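Side-chain contacts in flagellar motor switch protein FliG (Thermotoga maritima, PDB 3AJC), which probably forms part of the switch complex at the base of the flagellar basal body, where the direction of rotation is determined: residues A[58-63]-A[119-124]; A[23-28]-A[49-54]; A[54-59]-A[112-117]. All coordinates share one frame; numbering follows the deposited sequence.

Helix 49-60 is common to all three contacts. From the N terminus, contact 2 comes first, closing a short loop of 20 intervening residues as 49-54 returns to pack on 23-28 within the FliG middle-domain family region. Two much longer loops then start from the same helix: contact 3 runs from 54-59 to 112-117, and contact 1 from 58-63 to 119-124. They share Arg-58 and Ile-59 and overlap crosswise, since contact 3 both opens and closes before contact 1 does. Contact 2 lies in series with them, meeting contact 3 at Glu-54. Together they tie the middle-domain helices to the successive helices 104-117 and 119-128.

Contact 1: residues A[58-63]-A[119-124]; sequences RIALLE and PELADE
Leu-61 sets its branched end against that of Leu-121, the two side chains reaching for each other tip to tip, between the end of helix 49-60 and helix 119-128. Leu-61 CD1 and CG both lie 3.8 Å from Leu-121 CD2, while Leu-61 CD2 reaches Leu-121 CD1 at 3.9 Å, so both branches on each side take part. Leu-121 gets there by holding CG opposite its backbone N (chi1 175°), which carries the fork toward Leu-61 and Ala-60. Its CD1 also lies on Ala-60 CB, 3.9 Å away, and the fork of Leu-121 thus sits over two consecutive residues. Leu-61 is where helical backbone geometry is lost, and the contact therefore marks the C-terminal end of helix 49-60. Ile-92 of helix 92-100 covers Leu-121 as well. Replacing Leu-61 with an alanine would probably leave both Leu-121 methyls without their Leu-61 partners and set that fork freer to turn. Arg-64 makes a weak, long ion pair with Glu-124. The site joins parts of the middle-domain and C-terminal family regions of this all-helical chain. Between the two segments only methyl groups and the Leu-61 CG methine meet, so the contact probably depends on shape and exclusion of water, with no directional bond to fix its exact setting.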
# COMPACT_ATOMS: atom_id res chain seq x y z
N ARG A 58 8.67 13.45 -0.66
CA ARG A 58 7.80 14.43 -1.28
C ARG A 58 6.53 13.78 -1.83
O ARG A 58 5.47 14.42 -1.89
CB ARG A 58 8.53 15.15 -2.42
CG ARG A 58 9.48 16.22 -1.93
CD ARG A 58 10.34 16.75 -3.07
NE ARG A 58 11.28 17.76 -2.59
CZ ARG A 58 10.94 18.99 -2.23
NH1 ARG A 58 9.68 19.38 -2.30
NH2 ARG A 58 11.87 19.83 -1.79
N ILE A 59 6.63 12.52 -2.23
CA ILE A 59 5.47 11.82 -2.75
C ILE A 59 4.54 11.54 -1.56
O ILE A 59 3.31 11.66 -1.67
CB ILE A 59 5.86 10.47 -3.41
CG1 ILE A 59 6.61 10.75 -4.73
CG2 ILE A 59 4.62 9.63 -3.67
CD1 ILE A 59 7.11 9.50 -5.45
N ALA A 60 5.16 11.19 -0.44
CA ALA A 60 4.42 10.89 0.78
C ALA A 60 3.72 12.13 1.33
O ALA A 60 2.61 12.04 1.85
CB ALA A 60 5.37 10.33 1.82
N LEU A 61 4.36 13.29 1.20
CA LEU A 61 3.81 14.55 1.70
C LEU A 61 3.43 15.49 0.57
O LEU A 61 3.46 16.71 0.73
CB LEU A 61 4.84 15.22 2.61
CG LEU A 61 5.41 14.40 3.77
CD1 LEU A 61 6.64 15.11 4.29
CD2 LEU A 61 4.37 14.22 4.88
N LEU A 62 3.05 14.92 -0.57
CA LEU A 62 2.72 15.70 -1.75
C LEU A 62 1.97 17.02 -1.60
O LEU A 62 2.41 18.04 -2.11
CB LEU A 62 1.98 14.82 -2.77
CG LEU A 62 1.99 15.45 -4.17
CD1 LEU A 62 3.41 15.50 -4.70
CD2 LEU A 62 1.11 14.62 -5.09
N GLU A 63 0.81 17.02 -0.96
CA GLU A 63 0.07 18.27 -0.82
C GLU A 63 -0.12 18.62 0.64
O GLU A 63 -0.99 19.41 1.01
CB GLU A 63 -1.27 18.16 -1.54
CG GLU A 63 -1.14 18.15 -3.05
CD GLU A 63 -2.22 17.34 -3.74
OE1 GLU A 63 -2.23 17.32 -4.99
OE2 GLU A 63 -3.05 16.73 -3.04
N PRO A 119 11.06 10.03 11.47
CA PRO A 119 10.57 8.84 12.17
C PRO A 119 9.07 8.56 12.13
O PRO A 119 8.66 7.41 11.99
CB PRO A 119 11.10 9.03 13.59
CG PRO A 119 11.28 10.51 13.71
CD PRO A 119 11.85 10.88 12.38
N GLU A 120 8.25 9.60 12.24
CA GLU A 120 6.80 9.43 12.23
C GLU A 120 6.29 9.05 10.85
O GLU A 120 5.55 8.08 10.69
CB GLU A 120 6.10 10.71 12.68
CG GLU A 120 5.14 10.51 13.85
CD GLU A 120 4.05 9.50 13.57
OE1 GLU A 120 3.23 9.74 12.65
OE2 GLU A 120 4.00 8.47 14.27
N LEU A 121 6.68 9.84 9.85
CA LEU A 121 6.26 9.60 8.48
C LEU A 121 6.70 8.19 8.07
O LEU A 121 5.98 7.49 7.35
CB LEU A 121 6.89 10.64 7.55
CG LEU A 121 6.66 10.45 6.05
CD1 LEU A 121 5.17 10.47 5.76
CD2 LEU A 121 7.37 11.54 5.27
N ALA A 122 7.87 7.79 8.53
CA ALA A 122 8.40 6.48 8.21
C ALA A 122 7.43 5.43 8.75
O ALA A 122 7.11 4.46 8.07
CB ALA A 122 9.78 6.30 8.83
N ASP A 123 6.95 5.66 9.97
CA ASP A 123 6.03 4.74 10.61
C ASP A 123 4.69 4.69 9.90
O ASP A 123 4.05 3.64 9.83
CB ASP A 123 5.85 5.12 12.09
CG ASP A 123 5.29 3.98 12.92
OD1 ASP A 123 4.04 3.90 13.09
OD2 ASP A 123 6.09 3.15 13.41
N GLU A 124 4.25 5.83 9.37
CA GLU A 124 2.99 5.86 8.65
C GLU A 124 3.12 5.03 7.37
O GLU A 124 2.21 4.27 7.02
CB GLU A 124 2.61 7.31 8.30
CG GLU A 124 1.89 8.05 9.42
CD GLU A 124 1.85 9.57 9.21
OE1 GLU A 124 1.44 10.03 8.12
OE2 GLU A 124 2.23 10.29 10.16

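Contact 2: residues A[23-28]-A[49-54]; sequences EHPQTI and EELQTE
Leu-51 meets the other helix with both of its methyls. With CG lying beside its backbone N (chi1 -55°), the side chain leans over the start of helix 25-33: CD1 comes 4.0 Å from Ile-28 CD1, and CD2 lies more loosely over the proline ring, 4.5 Å from Pro-25 CG. The Ile-28 and Leu-51 side chains cross at about a right angle and meet CD1 to CD1. Gln-52, next along, serves another neighbour and donates a hydrogen bond from NE2 to Leu-44 O. Of the two residues Leu-51 touches, Pro-25 belongs to the EHPQR motif, which is important for interaction with FliM; Glu-23, His-24, Pro-25 and Gln-26 are its first four members and Arg-58 the last. His-24 stands at the N-cap position of helix 25-33, and its carbonyl O accepts the Ile-28 N bond at 3.0 Å. Pro-25 CD lies 3.4 Å above one face of the His-24 ring, offset toward the rim, while Arg-58 packs on Pro-25 and hydrogen-bonds Gln-26. Thr-53 serves a different neighbour, touching Ile-110 and Leu-114 of helix 104-117. At Glu-54 the CB points back toward 23-28, but the chain, bent at chi2 (47°), ends with its carboxylate away from that segment.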
# COMPACT_ATOMS: atom_id res chain seq x y z
N GLU A 23 15.35 17.24 -13.00
CA GLU A 23 14.20 18.03 -12.61
C GLU A 23 14.27 18.23 -11.11
O GLU A 23 15.06 17.58 -10.43
CB GLU A 23 12.89 17.31 -12.97
CG GLU A 23 12.62 17.19 -14.47
CD GLU A 23 12.24 18.52 -15.10
OE1 GLU A 23 12.04 18.54 -16.34
OE2 GLU A 23 12.15 19.53 -14.37
N HIS A 24 13.45 19.12 -10.58
CA HIS A 24 13.44 19.34 -9.14
C HIS A 24 12.76 18.13 -8.49
O HIS A 24 11.77 17.62 -8.99
CB HIS A 24 12.66 20.62 -8.81
CG HIS A 24 12.66 20.96 -7.35
ND1 HIS A 24 13.76 21.53 -6.72
CD2 HIS A 24 11.73 20.76 -6.40
CE1 HIS A 24 13.49 21.65 -5.44
NE2 HIS A 24 12.28 21.20 -5.20
N PRO A 25 13.29 17.65 -7.35
CA PRO A 25 12.68 16.50 -6.68
C PRO A 25 11.14 16.57 -6.62
O PRO A 25 10.45 15.59 -6.93
CB PRO A 25 13.31 16.54 -5.30
CG PRO A 25 14.70 17.02 -5.60
CD PRO A 25 14.47 18.14 -6.61
N GLN A 26 10.62 17.74 -6.22
CA GLN A 26 9.18 17.96 -6.11
C GLN A 26 8.48 17.67 -7.43
O GLN A 26 7.43 17.03 -7.46
CB GLN A 26 8.91 19.42 -5.69
CG GLN A 26 7.44 19.79 -5.57
CD GLN A 26 6.67 18.86 -4.66
OE1 GLN A 26 7.12 18.51 -3.56
NE2 GLN A 26 5.48 18.46 -5.10
N THR A 27 9.08 18.13 -8.52
CA THR A 27 8.52 17.90 -9.84
C THR A 27 8.55 16.40 -10.14
O THR A 27 7.68 15.87 -10.84
CB THR A 27 9.33 18.66 -10.90
OG1 THR A 27 9.35 20.06 -10.55
CG2 THR A 27 8.72 18.49 -12.27
N ILE A 28 9.56 15.72 -9.61
CA ILE A 28 9.69 14.28 -9.80
C ILE A 28 8.57 13.58 -9.04
O ILE A 28 7.90 12.69 -9.57
CB ILE A 28 11.06 13.77 -9.28
CG1 ILE A 28 12.19 14.39 -10.12
CG2 ILE A 28 11.11 12.24 -9.35
CD1 ILE A 28 13.59 13.97 -9.68
N GLU A 49 20.88 7.84 -6.63
CA GLU A 49 20.73 7.55 -5.21
C GLU A 49 20.37 8.78 -4.37
O GLU A 49 19.48 8.71 -3.51
CB GLU A 49 22.03 6.90 -4.72
CG GLU A 49 22.70 7.56 -3.52
CD GLU A 49 22.19 7.02 -2.21
OE1 GLU A 49 21.00 7.24 -1.90
OE2 GLU A 49 22.98 6.37 -1.49
N GLU A 50 21.03 9.91 -4.61
CA GLU A 50 20.78 11.13 -3.84
C GLU A 50 19.37 11.73 -3.95
O GLU A 50 19.00 12.59 -3.15
CB GLU A 50 21.81 12.21 -4.19
CG GLU A 50 22.24 12.24 -5.64
CD GLU A 50 23.52 11.44 -5.87
OE1 GLU A 50 24.57 11.85 -5.33
OE2 GLU A 50 23.47 10.42 -6.59
N LEU A 51 18.60 11.29 -4.93
CA LEU A 51 17.24 11.81 -5.12
C LEU A 51 16.17 10.89 -4.53
O LEU A 51 15.09 11.34 -4.15
CB LEU A 51 16.93 11.98 -6.61
CG LEU A 51 17.86 12.82 -7.47
CD1 LEU A 51 17.31 12.84 -8.90
CD2 LEU A 51 17.96 14.24 -6.91
N GLN A 52 16.49 9.60 -4.48
CA GLN A 52 15.55 8.57 -4.02
C GLN A 52 14.75 8.87 -2.76
O GLN A 52 13.52 8.95 -2.83
CB GLN A 52 16.28 7.22 -3.92
CG GLN A 52 17.06 6.89 -5.19
CD GLN A 52 17.56 5.46 -5.26
OE1 GLN A 52 18.10 4.92 -4.29
NE2 GLN A 52 17.41 4.84 -6.42
N THR A 53 15.42 9.06 -1.62
CA THR A 53 14.70 9.34 -0.39
C THR A 53 13.88 10.63 -0.44
O THR A 53 12.68 10.63 -0.11
CB THR A 53 15.64 9.42 0.82
OG1 THR A 53 16.34 8.18 0.97
CG2 THR A 53 14.85 9.67 2.09
N GLU A 54 14.52 11.72 -0.85
CA GLU A 54 13.84 13.01 -0.93
C GLU A 54 12.59 12.92 -1.81
O GLU A 54 11.52 13.40 -1.44
CB GLU A 54 14.81 14.06 -1.47
CG GLU A 54 15.04 15.27 -0.55
CD GLU A 54 15.31 14.89 0.92
OE1 GLU A 54 16.06 13.92 1.18
OE2 GLU A 54 14.76 15.58 1.81

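Contact 3: residues A[54-59]-A[112-117]; sequences EVLKRI and DKLVQE
A salt-bridge network of Glu-54, Lys-57 and Lys-113 borders the crossing of two helices, whose axes over 54-59 and 112-117 pass 11.0 Å apart at 66°. Lys-113, extended beyond CG, brings NZ to Glu-54 OE1 at 2.9 Å, meeting that oxygen nearly along its C-O axis. The other oxygen is used within the same helix: Lys-57 NZ lies 2.9 Å from Glu-54 OE2 on the syn side, 32° out of the carboxylate plane. A bend at chi3 (71°) brings the Lys-57 ammonium back toward that acid three residues earlier. Held by two lysines, the carboxylate probably has its negative charge stabilised, and in turn offsets the like charges of Lys-57 NZ and Lys-113 NZ, 6.7 Å apart. Deeper in, Leu-56 and Leu-114 cross at about a right angle, CD1 to CD1 at 4.0 Å, while Leu-114 CD2 rests near Lys-57 CB at 4.2 Å. The two leucines also pack on neighbouring helices: both touch Ile-125 of helix 119-128, Leu-114 also packs on Ala-122 there, and Leu-56 reaches Met-99 of helix 92-100.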
# COMPACT_ATOMS: atom_id res chain seq x y z
N GLU A 54 14.52 11.72 -0.85
CA GLU A 54 13.84 13.01 -0.93
C GLU A 54 12.59 12.92 -1.81
O GLU A 54 11.52 13.40 -1.44
CB GLU A 54 14.81 14.06 -1.47
CG GLU A 54 15.04 15.27 -0.55
CD GLU A 54 15.31 14.89 0.92
OE1 GLU A 54 16.06 13.92 1.18
OE2 GLU A 54 14.76 15.58 1.81
N VAL A 55 12.72 12.29 -2.98
CA VAL A 55 11.59 12.15 -3.89
C VAL A 55 10.48 11.30 -3.27
O VAL A 55 9.30 11.60 -3.42
CB VAL A 55 12.01 11.49 -5.22
CG1 VAL A 55 10.79 10.96 -5.96
CG2 VAL A 55 12.76 12.52 -6.08
N LEU A 56 10.87 10.25 -2.55
CA LEU A 56 9.88 9.37 -1.93
C LEU A 56 9.14 10.15 -0.83
O LEU A 56 7.92 10.02 -0.67
CB LEU A 56 10.56 8.11 -1.37
CG LEU A 56 9.65 6.97 -0.89
CD1 LEU A 56 8.98 7.30 0.44
CD2 LEU A 56 8.60 6.70 -1.96
N LYS A 57 9.89 10.96 -0.07
CA LYS A 57 9.29 11.75 1.00
C LYS A 57 8.30 12.78 0.44
O LYS A 57 7.20 12.95 0.98
CB LYS A 57 10.39 12.46 1.80
CG LYS A 57 9.88 13.16 3.05
CD LYS A 57 11.01 13.84 3.82
CE LYS A 57 11.52 15.07 3.07
NZ LYS A 57 12.63 15.75 3.80
N ARG A 58 8.67 13.45 -0.66
CA ARG A 58 7.80 14.43 -1.28
C ARG A 58 6.53 13.78 -1.83
O ARG A 58 5.47 14.42 -1.89
CB ARG A 58 8.53 15.15 -2.42
CG ARG A 58 9.48 16.22 -1.93
CD ARG A 58 10.34 16.75 -3.07
NE ARG A 58 11.28 17.76 -2.59
CZ ARG A 58 10.94 18.99 -2.23
NH1 ARG A 58 9.68 19.38 -2.30
NH2 ARG A 58 11.87 19.83 -1.79
N ILE A 59 6.63 12.52 -2.23
CA ILE A 59 5.47 11.82 -2.75
C ILE A 59 4.54 11.54 -1.56
O ILE A 59 3.31 11.66 -1.67
CB ILE A 59 5.86 10.47 -3.41
CG1 ILE A 59 6.61 10.75 -4.73
CG2 ILE A 59 4.62 9.63 -3.67
CD1 ILE A 59 7.11 9.50 -5.45
N ASP A 112 15.39 3.32 6.06
CA ASP A 112 16.36 3.60 7.10
C ASP A 112 16.59 5.11 7.22
O ASP A 112 16.68 5.64 8.32
CB ASP A 112 17.70 2.90 6.83
CG ASP A 112 17.66 1.42 7.15
OD1 ASP A 112 16.68 0.96 7.79
OD2 ASP A 112 18.62 0.71 6.78
N LYS A 113 16.70 5.79 6.09
CA LYS A 113 16.91 7.22 6.13
C LYS A 113 15.69 7.94 6.70
O LYS A 113 15.83 8.84 7.52
CB LYS A 113 17.22 7.79 4.74
CG LYS A 113 17.65 9.25 4.82
CD LYS A 113 17.70 9.94 3.47
CE LYS A 113 18.23 11.37 3.60
NZ LYS A 113 18.09 12.15 2.32
N LEU A 114 14.49 7.55 6.28
CA LEU A 114 13.28 8.20 6.78
C LEU A 114 13.13 7.99 8.29
O LEU A 114 12.64 8.86 9.00
CB LEU A 114 12.03 7.68 6.08
CG LEU A 114 11.83 7.98 4.59
CD1 LEU A 114 10.49 7.41 4.15
CD2 LEU A 114 11.87 9.48 4.35
N VAL A 115 13.56 6.82 8.76
CA VAL A 115 13.48 6.50 10.16
C VAL A 115 14.34 7.51 10.93
O VAL A 115 14.00 7.92 12.04
CB VAL A 115 14.01 5.08 10.44
CG1 VAL A 115 14.23 4.88 11.93
CG2 VAL A 115 13.01 4.05 9.92
N GLN A 116 15.44 7.92 10.31
CA GLN A 116 16.35 8.87 10.92
C GLN A 116 15.92 10.32 10.86
O GLN A 116 16.02 11.04 11.85
CB GLN A 116 17.75 8.72 10.31
CG GLN A 116 18.57 7.63 10.96
CD GLN A 116 18.85 7.91 12.44
OE1 GLN A 116 19.42 7.07 13.14
NE2 GLN A 116 18.44 9.09 12.92
N GLU A 117 15.41 10.76 9.72
CA GLU A 117 15.00 12.15 9.57
C GLU A 117 13.51 12.48 9.68
O GLU A 117 13.15 13.63 9.90
CB GLU A 117 15.55 12.72 8.26
CG GLU A 117 16.99 13.22 8.38
CD GLU A 117 17.14 14.29 9.47
OE1 GLU A 117 16.46 15.34 9.38
OE2 GLU A 117 17.94 14.07 10.41